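Local atomic coordinates of cycloalternan-forming enzyme (Listeria monocytogenes serovar 1/2a, PDB entry 5F7U), a protein that belongs to glycosyl hydrolase family 31, combining a TIM-barrel domain with beta-rich domains and a family 6 carbohydrate-binding module, and binds glycans. Residues 127-132 with 176-181; 154-159 with 189-194; 300-305 with 334-339. The protein carries 1 engineered substitution. One frame throughout, in Å; residues are numbered along the deposited sequence.

Contact 1: 127-132 with 176-181; sequences VVDNGD and SGYTVE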
loop_
_atom_site.group_PDB
_atom_site.type_symbol
_atom_site.label_atom_id
_atom_site.label_comp_id
_atom_site.label_asym_id
_atom_site.label_seq_id
_atom_site.Cartn_x
_atom_site.Cartn_y
_atom_site.Cartn_z
ATOM N N VAL A 127 -1.128 -22.978 -35.478
ATOM C CA VAL A 127 -1.977 -22.686 -34.331
ATOM C C VAL A 127 -2.791 -23.957 -34.060
ATOM O O VAL A 127 -3.406 -24.507 -34.973
ATOM C CB VAL A 127 -2.940 -21.501 -34.645
ATOM C CG1 VAL A 127 -3.885 -21.215 -33.482
ATOM C CG2 VAL A 127 -2.164 -20.249 -35.013
ATOM N N VAL A 128 -2.774 -24.425 -32.816
ATOM C CA VAL A 128 -3.567 -25.588 -32.409
ATOM C C VAL A 128 -4.520 -25.128 -31.296
ATOM O O VAL A 128 -4.083 -24.700 -30.229
ATOM C CB VAL A 128 -2.671 -26.746 -31.910
ATOM C CG1 VAL A 128 -3.526 -27.928 -31.488
ATOM C CG2 VAL A 128 -1.670 -27.175 -32.984
ATOM N N ASP A 129 -5.822 -25.189 -31.567
ATOM C CA ASP A 129 -6.806 -24.761 -30.587
ATOM C C ASP A 129 -7.339 -26.002 -29.896
ATOM O O ASP A 129 -8.011 -26.843 -30.519
ATOM C CB ASP A 129 -7.930 -23.964 -31.260
ATOM C CG ASP A 129 -9.000 -23.504 -30.276
ATOM O OD1 ASP A 129 -8.934 -23.859 -29.070
ATOM O OD2 ASP A 129 -9.914 -22.794 -30.724
ATOM N N ASN A 130 -7.010 -26.117 -28.614
ATOM C CA ASN A 130 -7.397 -27.293 -27.833
ATOM C C ASN A 130 -8.670 -27.085 -26.999
ATOM O O ASN A 130 -9.017 -27.940 -26.180
ATOM C CB ASN A 130 -6.230 -27.750 -26.954
ATOM C CG ASN A 130 -5.057 -28.274 -27.767
ATOM O OD1 ASN A 130 -3.922 -27.758 -27.654
ATOM N ND2 ASN A 130 -5.308 -29.255 -28.598
ATOM N N GLY A 131 -9.355 -25.963 -27.183
ATOM C CA GLY A 131 -10.648 -25.746 -26.526
ATOM C C GLY A 131 -10.556 -25.032 -25.186
ATOM O O GLY A 131 -11.386 -24.166 -24.895
ATOM N N ASP A 132 -9.556 -25.374 -24.371
ATOM C CA ASP A 132 -9.338 -24.699 -23.082
ATOM C C ASP A 132 -7.971 -24.012 -23.070
ATOM O O ASP A 132 -7.494 -23.537 -22.024
ATOM C CB ASP A 132 -9.443 -25.708 -21.924
ATOM C CG ASP A 132 -8.430 -26.867 -22.032
ATOM O OD1 ASP A 132 -7.679 -26.976 -23.034
ATOM O OD2 ASP A 132 -8.387 -27.694 -21.089
ATOM N N SER A 176 -13.127 -21.556 -21.689
ATOM C CA SER A 176 -13.382 -21.954 -23.069
ATOM C C SER A 176 -14.135 -20.911 -23.885
ATOM O O SER A 176 -14.318 -21.076 -25.100
ATOM C CB SER A 176 -14.169 -23.273 -23.096
ATOM O OG SER A 176 -13.359 -24.322 -22.616
ATOM N N GLY A 177 -14.554 -19.834 -23.230
ATOM C CA GLY A 177 -15.379 -18.809 -23.878
ATOM C C GLY A 177 -14.626 -17.877 -24.811
ATOM O O GLY A 177 -14.741 -16.658 -24.699
ATOM N N TYR A 178 -13.852 -18.441 -25.730
ATOM C CA TYR A 178 -13.163 -17.637 -26.730
ATOM C C TYR A 178 -13.484 -18.145 -28.130
ATOM O O TYR A 178 -13.959 -19.275 -28.299
ATOM C CB TYR A 178 -11.638 -17.619 -26.472
ATOM C CG TYR A 178 -10.982 -18.983 -26.522
ATOM C CD1 TYR A 178 -10.584 -19.546 -27.746
ATOM C CD2 TYR A 178 -10.749 -19.710 -25.347
ATOM C CE1 TYR A 178 -9.996 -20.808 -27.795
ATOM C CE2 TYR A 178 -10.145 -20.977 -25.377
ATOM C CZ TYR A 178 -9.761 -21.507 -26.604
ATOM O OH TYR A 178 -9.167 -22.742 -26.688
ATOM N N THR A 179 -13.233 -17.306 -29.130
ATOM C CA THR A 179 -13.316 -17.725 -30.521
ATOM C C THR A 179 -12.009 -17.386 -31.219
ATOM O O THR A 179 -11.269 -16.499 -30.786
ATOM C CB THR A 179 -14.544 -17.139 -31.254
ATOM O OG1 THR A 179 -14.517 -15.715 -31.181
ATOM C CG2 THR A 179 -15.819 -17.601 -30.603
ATOM N N VAL A 180 -11.701 -18.132 -32.274
ATOM C CA VAL A 180 -10.427 -17.985 -32.968
ATOM C C VAL A 180 -10.728 -17.728 -34.436
ATOM O O VAL A 180 -11.590 -18.402 -35.022
ATOM C CB VAL A 180 -9.545 -19.256 -32.832
ATOM C CG1 VAL A 180 -8.210 -19.099 -33.549
ATOM C CG2 VAL A 180 -9.295 -19.602 -31.373
ATOM N N GLU A 181 -10.018 -16.763 -35.010
ATOM C CA GLU A 181 -10.007 -16.524 -36.443
ATOM C C GLU A 181 -8.564 -16.692 -36.906
ATOM O O GLU A 181 -7.731 -15.804 -36.698
ATOM C CB GLU A 181 -10.528 -15.118 -36.745
ATOM C CG GLU A 181 -10.556 -14.756 -38.221
ATOM C CD GLU A 181 -11.717 -15.382 -38.981
ATOM O OE1 GLU A 181 -12.418 -16.259 -38.428
ATOM O OE2 GLU A 181 -11.931 -14.987 -40.146
HETATM O O HOH W 1 -12.977 -22.988 -26.764
#

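Contact 2: 154-159 with 189-194; sequences EDLDTL and VTTEDL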
loop_
_atom_site.group_PDB
_atom_site.type_symbol
_atom_site.label_atom_id
_atom_site.label_comp_id
_atom_site.label_asym_id
_atom_site.label_seq_id
_atom_site.Cartn_x
_atom_site.Cartn_y
_atom_site.Cartn_z
ATOM N N GLU A 154 -7.350 -16.985 -17.832
ATOM C CA GLU A 154 -7.654 -17.086 -16.403
ATOM C C GLU A 154 -9.091 -16.597 -16.152
ATOM O O GLU A 154 -9.812 -17.153 -15.331
ATOM C CB GLU A 154 -6.610 -16.303 -15.589
ATOM C CG GLU A 154 -6.714 -16.460 -14.071
ATOM C CD GLU A 154 -7.760 -15.567 -13.431
ATOM O OE1 GLU A 154 -8.109 -14.519 -14.017
ATOM O OE2 GLU A 154 -8.262 -15.902 -12.340
ATOM N N ASP A 155 -9.489 -15.563 -16.890
ATOM C CA ASP A 155 -10.892 -15.190 -17.046
ATOM C C ASP A 155 -11.027 -14.549 -18.416
ATOM O O ASP A 155 -10.033 -14.370 -19.120
ATOM C CB ASP A 155 -11.361 -14.247 -15.902
ATOM C CG ASP A 155 -12.889 -14.229 -15.709
ATOM O OD1 ASP A 155 -13.672 -14.838 -16.504
ATOM O OD2 ASP A 155 -13.347 -13.579 -14.734
ATOM N N LEU A 156 -12.248 -14.215 -18.821
ATOM C CA LEU A 156 -12.445 -13.674 -20.164
ATOM C C LEU A 156 -11.710 -12.341 -20.380
ATOM O O LEU A 156 -11.472 -11.935 -21.511
ATOM C CB LEU A 156 -13.932 -13.585 -20.499
ATOM C CG LEU A 156 -14.679 -14.935 -20.429
ATOM C CD1 LEU A 156 -16.118 -14.730 -20.859
ATOM C CD2 LEU A 156 -13.992 -15.998 -21.289
ATOM N N ASP A 157 -11.317 -11.699 -19.277
ATOM C CA ASP A 157 -10.550 -10.442 -19.340
ATOM C C ASP A 157 -9.082 -10.540 -18.873
ATOM O O ASP A 157 -8.444 -9.515 -18.674
ATOM C CB ASP A 157 -11.283 -9.322 -18.562
ATOM C CG ASP A 157 -11.527 -9.655 -17.093
ATOM O OD1 ASP A 157 -11.014 -10.668 -16.574
ATOM O OD2 ASP A 157 -12.272 -8.893 -16.441
ATOM N N THR A 158 -8.567 -11.760 -18.689
ATOM C CA THR A 158 -7.228 -11.961 -18.123
ATOM C C THR A 158 -6.541 -13.074 -18.919
ATOM O O THR A 158 -6.951 -14.234 -18.837
ATOM C CB THR A 158 -7.311 -12.306 -16.619
ATOM O OG1 THR A 158 -7.913 -11.215 -15.908
ATOM C CG2 THR A 158 -5.904 -12.561 -16.012
ATOM N N LEU A 159 -5.527 -12.690 -19.695
ATOM C CA LEU A 159 -4.826 -13.600 -20.605
ATOM C C LEU A 159 -3.554 -14.118 -19.958
ATOM O O LEU A 159 -2.794 -13.340 -19.396
ATOM C CB LEU A 159 -4.498 -12.869 -21.906
ATOM C CG LEU A 159 -3.601 -13.565 -22.939
ATOM C CD1 LEU A 159 -4.331 -14.741 -23.584
ATOM C CD2 LEU A 159 -3.148 -12.568 -23.998
ATOM N N VAL A 189 -7.726 -13.955 -31.384
ATOM C CA VAL A 189 -8.409 -14.673 -30.309
ATOM C C VAL A 189 -9.291 -13.674 -29.579
ATOM O O VAL A 189 -8.805 -12.658 -29.085
ATOM C CB VAL A 189 -7.408 -15.348 -29.355
ATOM C CG1 VAL A 189 -8.128 -16.217 -28.334
ATOM C CG2 VAL A 189 -6.426 -16.196 -30.158
ATOM N N THR A 190 -10.575 -13.989 -29.519
ATOM C CA THR A 190 -11.583 -13.050 -29.056
ATOM C C THR A 190 -12.397 -13.615 -27.898
ATOM O O THR A 190 -12.839 -14.762 -27.940
ATOM C CB THR A 190 -12.482 -12.676 -30.251
ATOM O OG1 THR A 190 -11.651 -12.066 -31.249
ATOM C CG2 THR A 190 -13.610 -11.726 -29.848
ATOM N N THR A 191 -12.614 -12.785 -26.876
ATOM C CA THR A 191 -13.629 -13.066 -25.856
ATOM C C THR A 191 -14.556 -11.849 -25.785
ATOM O O THR A 191 -14.354 -10.861 -26.503
ATOM C CB THR A 191 -13.016 -13.308 -24.451
ATOM O OG1 THR A 191 -12.450 -12.078 -23.968
ATOM C CG2 THR A 191 -11.957 -14.410 -24.465
ATOM N N GLU A 192 -15.559 -11.901 -24.917
ATOM C CA GLU A 192 -16.403 -10.722 -24.726
ATOM C C GLU A 192 -15.636 -9.516 -24.179
ATOM O O GLU A 192 -16.108 -8.390 -24.314
ATOM C CB GLU A 192 -17.627 -11.030 -23.880
ATOM C CG GLU A 192 -17.354 -11.667 -22.528
ATOM C CD GLU A 192 -18.640 -12.151 -21.861
ATOM O OE1 GLU A 192 -18.928 -11.702 -20.740
ATOM O OE2 GLU A 192 -19.374 -12.969 -22.462
ATOM N N ASP A 193 -14.444 -9.751 -23.620
ATOM C CA ASP A 193 -13.645 -8.658 -23.034
ATOM C C ASP A 193 -12.329 -8.301 -23.740
ATOM O O ASP A 193 -11.814 -7.177 -23.579
ATOM C CB ASP A 193 -13.369 -8.953 -21.568
ATOM C CG ASP A 193 -14.646 -9.078 -20.742
ATOM O OD1 ASP A 193 -15.627 -8.321 -20.967
ATOM O OD2 ASP A 193 -14.647 -9.931 -19.844
ATOM N N LEU A 194 -11.795 -9.240 -24.518
ATOM C CA LEU A 194 -10.477 -9.078 -25.134
ATOM C C LEU A 194 -10.444 -9.455 -26.612
ATOM O O LEU A 194 -11.191 -10.328 -27.066
ATOM C CB LEU A 194 -9.418 -9.908 -24.391
ATOM C CG LEU A 194 -9.011 -9.507 -22.965
ATOM C CD1 LEU A 194 -8.195 -10.614 -22.308
ATOM C CD2 LEU A 194 -8.259 -8.169 -22.944
#

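Contact 3: 300-305 with 334-339; sequences YVNSDF and DYYVIS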
loop_
_atom_site.group_PDB
_atom_site.type_symbol
_atom_site.label_atom_id
_atom_site.label_comp_id
_atom_site.label_asym_id
_atom_site.label_seq_id
_atom_site.Cartn_x
_atom_site.Cartn_y
_atom_site.Cartn_z
ATOM N N TYR A 300 1.548 -9.290 -14.826
ATOM C CA TYR A 300 2.083 -10.052 -13.704
ATOM C C TYR A 300 2.982 -11.141 -14.247
ATOM O O TYR A 300 2.531 -11.986 -15.012
ATOM C CB TYR A 300 0.941 -10.646 -12.857
ATOM C CG TYR A 300 1.423 -11.622 -11.788
ATOM C CD1 TYR A 300 2.451 -11.265 -10.905
ATOM C CD2 TYR A 300 0.862 -12.907 -11.684
ATOM C CE1 TYR A 300 2.901 -12.154 -9.933
ATOM C CE2 TYR A 300 1.302 -13.802 -10.704
ATOM C CZ TYR A 300 2.324 -13.411 -9.848
ATOM O OH TYR A 300 2.774 -14.276 -8.877
ATOM N N VAL A 301 4.260 -11.121 -13.855
ATOM C CA VAL A 301 5.190 -12.190 -14.269
ATOM C C VAL A 301 5.198 -13.170 -13.106
ATOM O O VAL A 301 5.663 -12.833 -12.010
ATOM C CB VAL A 301 6.603 -11.659 -14.611
ATOM C CG1 VAL A 301 7.586 -12.799 -14.941
ATOM C CG2 VAL A 301 6.533 -10.702 -15.793
ATOM N N ASN A 302 4.667 -14.364 -13.364
ATOM C CA ASN A 302 4.442 -15.372 -12.340
ATOM C C ASN A 302 5.694 -16.192 -12.087
ATOM O O ASN A 302 5.881 -17.260 -12.681
ATOM C CB ASN A 302 3.262 -16.280 -12.733
ATOM C CG ASN A 302 2.951 -17.328 -11.665
ATOM O OD1 ASN A 302 3.277 -17.147 -10.494
ATOM N ND2 ASN A 302 2.340 -18.435 -12.077
ATOM N N SER A 303 6.577 -15.649 -11.253
ATOM C CA SER A 303 7.803 -16.340 -10.853
ATOM C C SER A 303 8.369 -15.667 -9.626
ATOM O O SER A 303 8.308 -14.448 -9.505
ATOM C CB SER A 303 8.864 -16.221 -11.957
ATOM O OG SER A 303 10.037 -16.945 -11.581
ATOM N N ASP A 304 8.969 -16.468 -8.756
ATOM C CA ASP A 304 9.661 -15.931 -7.593
ATOM C C ASP A 304 11.111 -15.572 -7.878
ATOM O O ASP A 304 11.745 -14.944 -7.033
ATOM C CB ASP A 304 9.580 -16.926 -6.420
ATOM C CG ASP A 304 8.169 -17.041 -5.857
ATOM O OD1 ASP A 304 7.426 -16.045 -5.951
ATOM O OD2 ASP A 304 7.834 -18.119 -5.322
ATOM N N PHE A 305 11.638 -15.945 -9.054
ATOM C CA PHE A 305 13.014 -15.527 -9.403
ATOM C C PHE A 305 13.097 -14.005 -9.529
ATOM O O PHE A 305 12.101 -13.345 -9.813
ATOM C CB PHE A 305 13.473 -16.155 -10.722
ATOM C CG PHE A 305 13.793 -17.630 -10.631
ATOM C CD1 PHE A 305 15.010 -18.067 -10.119
ATOM C CD2 PHE A 305 12.893 -18.584 -11.110
ATOM C CE1 PHE A 305 15.306 -19.430 -10.049
ATOM C CE2 PHE A 305 13.193 -19.947 -11.062
ATOM C CZ PHE A 305 14.394 -20.378 -10.515
ATOM N N ASP A 334 5.946 -17.655 -17.558
ATOM C CA ASP A 334 4.510 -17.649 -17.257
ATOM C C ASP A 334 4.136 -16.221 -16.858
ATOM O O ASP A 334 4.590 -15.721 -15.821
ATOM C CB ASP A 334 4.272 -18.643 -16.115
ATOM C CG ASP A 334 2.806 -18.789 -15.721
ATOM O OD1 ASP A 334 1.904 -18.198 -16.344
ATOM O OD2 ASP A 334 2.567 -19.533 -14.748
ATOM N N TYR A 335 3.339 -15.542 -17.686
ATOM C CA TYR A 335 2.925 -14.168 -17.335
ATOM C C TYR A 335 1.503 -13.859 -17.773
ATOM O O TYR A 335 0.948 -14.538 -18.640
ATOM C CB TYR A 335 3.928 -13.106 -17.837
ATOM C CG TYR A 335 4.006 -12.918 -19.341
ATOM C CD1 TYR A 335 4.758 -13.791 -20.124
ATOM C CD2 TYR A 335 3.358 -11.839 -19.970
ATOM C CE1 TYR A 335 4.843 -13.642 -21.516
ATOM C CE2 TYR A 335 3.433 -11.671 -21.363
ATOM C CZ TYR A 335 4.183 -12.576 -22.117
ATOM O OH TYR A 335 4.295 -12.473 -23.483
ATOM N N TYR A 336 0.913 -12.852 -17.144
ATOM C CA TYR A 336 -0.480 -12.525 -17.393
ATOM C C TYR A 336 -0.592 -11.084 -17.845
ATOM O O TYR A 336 0.117 -10.205 -17.327
ATOM C CB TYR A 336 -1.319 -12.672 -16.133
ATOM C CG TYR A 336 -1.386 -14.043 -15.502
ATOM C CD1 TYR A 336 -0.329 -14.536 -14.700
ATOM C CD2 TYR A 336 -2.541 -14.823 -15.617
ATOM C CE1 TYR A 336 -0.419 -15.803 -14.095
ATOM C CE2 TYR A 336 -2.640 -16.073 -15.012
ATOM C CZ TYR A 336 -1.583 -16.552 -14.257
ATOM O OH TYR A 336 -1.745 -17.789 -13.660
ATOM N N VAL A 337 -1.480 -10.842 -18.813
ATOM C CA VAL A 337 -1.931 -9.488 -19.116
ATOM C C VAL A 337 -3.383 -9.395 -18.634
ATOM O O VAL A 337 -4.248 -10.116 -19.111
ATOM C CB VAL A 337 -1.798 -9.141 -20.620
ATOM C CG1 VAL A 337 -2.362 -7.744 -20.900
ATOM C CG2 VAL A 337 -0.338 -9.260 -21.062
ATOM N N ILE A 338 -3.610 -8.490 -17.691
ATOM C CA ILE A 338 -4.826 -8.447 -16.893
ATOM C C ILE A 338 -5.613 -7.201 -17.267
ATOM O O ILE A 338 -5.103 -6.084 -17.146
ATOM C CB ILE A 338 -4.476 -8.416 -15.386
ATOM C CG1 ILE A 338 -3.542 -9.600 -15.038
ATOM C CG2 ILE A 338 -5.756 -8.449 -14.552
ATOM C CD1 ILE A 338 -3.093 -9.625 -13.587
ATOM N N SER A 339 -6.842 -7.409 -17.743
ATOM C CA SER A 339 -7.784 -6.319 -17.968
ATOM C C SER A 339 -8.882 -6.417 -16.901
ATOM O O SER A 339 -8.805 -7.251 -15.994
ATOM C CB SER A 339 -8.361 -6.420 -19.381
ATOM O OG SER A 339 -9.269 -5.353 -19.633
HETATM O O HOH W 2 7.419 -17.057 -15.321
#

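Contact 1: 127-132 with 176-181
Asp129 and Tyr178 carry a polar contact at the protein surface, in which an Asx turn after the strand 106-129 meets the loop leading into the strand 179-182. The loop 130-133 links the antiparallel strands 106-129 and 134-140 as a hairpin. The segment 176-181 belongs to the galactose mutarotase-like domain. Asp129 CG lies anti to the backbone N (chi1 179°), and its carboxylate comes to the edge of the Tyr178 ring. There Tyr178 OH donates a 2.6 Å hydrogen bond to Asp129 OD1, on the syn side and 29° out of the carboxylate plane. Asp129 OD1 also accepts from Gly131 N at 2.9 Å, from the anti side and the opposite face of the carboxylate plane. That second bond closes the Asx turn. Two donors grip Asp129 OD1 from opposite faces, which probably restricts the rotation of the carboxylate. Tyr178 OH also accepts a weak hydrogen bond from Ser133 N, further along the hairpin loop. The other carboxylate oxygen, Asp129 OD2, rests 3.3 Å from Val180 CG2, and the Asp129 and Val180 side chains pass alongside one another, running opposite ways. Tyr178 is buried, and its ring also packs on Ile134 of the neighbouring strand. At the far end of the contact Ser176 OG comes within 3.0 Å of Gly131 O. A water molecule joins the two backbones here, donating to Gly131 O at 2.7 Å and to Ser176 O at 2.9 Å; its oxygen sits over one face of the Tyr178 ring, near the rim.

Contact 2: 154-159 with 189-194
Thr191 OG1 takes part in three hydrogen bonds. Thr191 OG1 donates to Leu156 O across the contact at 2.6 Å. Thr191 OG1 accepts from Asp193 N at 3.1 Å and from Leu194 N at 3.0 Å, closing an ST turn and an ST motif. Placing OG1 between the backbone N and the carbonyl carbon (chi1 68°) turns it toward both amides. The donor meets Leu156 O with a C=O...O angle of 140°, tilted 18° from the carbonyl plane. Thr191 is buried. Through these three bonds its hydroxyl holds its own turn together and joins it to the turn at 155-158.

Leu156 covers the outer part of the contact. Leu156 CD1 lies 3.7 Å from Glu192 CG, against the aliphatic part of that side chain. Its CD2 turns to the methyl of Thr191. On the inner side Leu194 CD1 packs on the backbone, 3.5 Å from Asp157 C, and extends toward Leu159 CB. Phe153 touches Thr191, Leu194 and Leu159, and so lines the same apolar patch.

The Asp157 and Asp193 side chains run alongside each other in the same direction. Asp157 OD2 and Asp193 OD2 are 4.3 Å apart, so two carboxylates, probably both negative, are close. A bound magnesium ion about 4 Å from the side chain of Asp157 may ease this. Asp157 also touches Asn349 of the helix 343-354.

The arrangement is one of two tight hairpin turns packed together in the galactose mutarotase-like domain. One is a type I turn from Asp155 to Thr158, with a classic beta bulge at Glu154 and Asp155 opposite Thr158. The other is the ST turn that joins the strands 186-190 and 194-200.

Contact 3: 300-305 with 334-339
Tyr300 and Tyr336 pair their backbones where the antiparallel strands 297-301 and 333-338 meet. Tyr300 N donates to Tyr336 O at 3.0 Å, and Tyr336 N returns a bond to Tyr300 O at 2.8 Å. Val301 and Tyr335 form the next, non-hydrogen-bonded pair. Asn302 N donates to Asp334 O at 2.8 Å, beyond the end of the first strand. A water molecule accepts from Asp334 N and donates to Asn302 O.

The apolar contacts lie on both faces. The Tyr300 and Tyr336 side chains run in the same direction. Their ring planes are 20° apart, but the rings are displaced and hardly overlie each other. Tyr300 CD2 touches Tyr336 CD1 at 3.6 Å. The helix 343-354 covers this face through Ile353. On the other face Val301 CG2 approaches Tyr335 CB, while Tyr335 OH is hydrogen-bonded to Asn240 ND2.

The side-chain polar contact joins Asn302 ND2 to Asp334 OD2 at 2.9 Å. Asn302 CG, anti to the backbone N (chi1 -178°), brings the amide alongside Asp334. The amide nitrogen comes from 59° above the carboxylate plane. Arg160 makes a salt bridge to the same oxygen. Asp334 is buried, so the arginine and the amide probably stabilise its negative charge.

Overall arrangement
From the N terminus, contact 1 opens at 127-132 and contact 2 at 154-159. The chain returns at 176-181 to close contact 1, then at 189-194 to close contact 2, so the two cross. Contact 3 follows in series and closes a loop of 28 residues. Contacts 1 and 2 touch through the neighbouring strands 179-182 and 186-190, where Thr179 N lies 2.8 Å from Thr190 O. Contacts 2 and 3 meet where the strand 158-164 runs beside 333-338, with Leu159 O 2.9 Å from Val337 N. Contacts 1 and 3 do not touch. Contact 2 therefore bridges the outlying hairpin of contact 1 and the strands beside the helix 343-354.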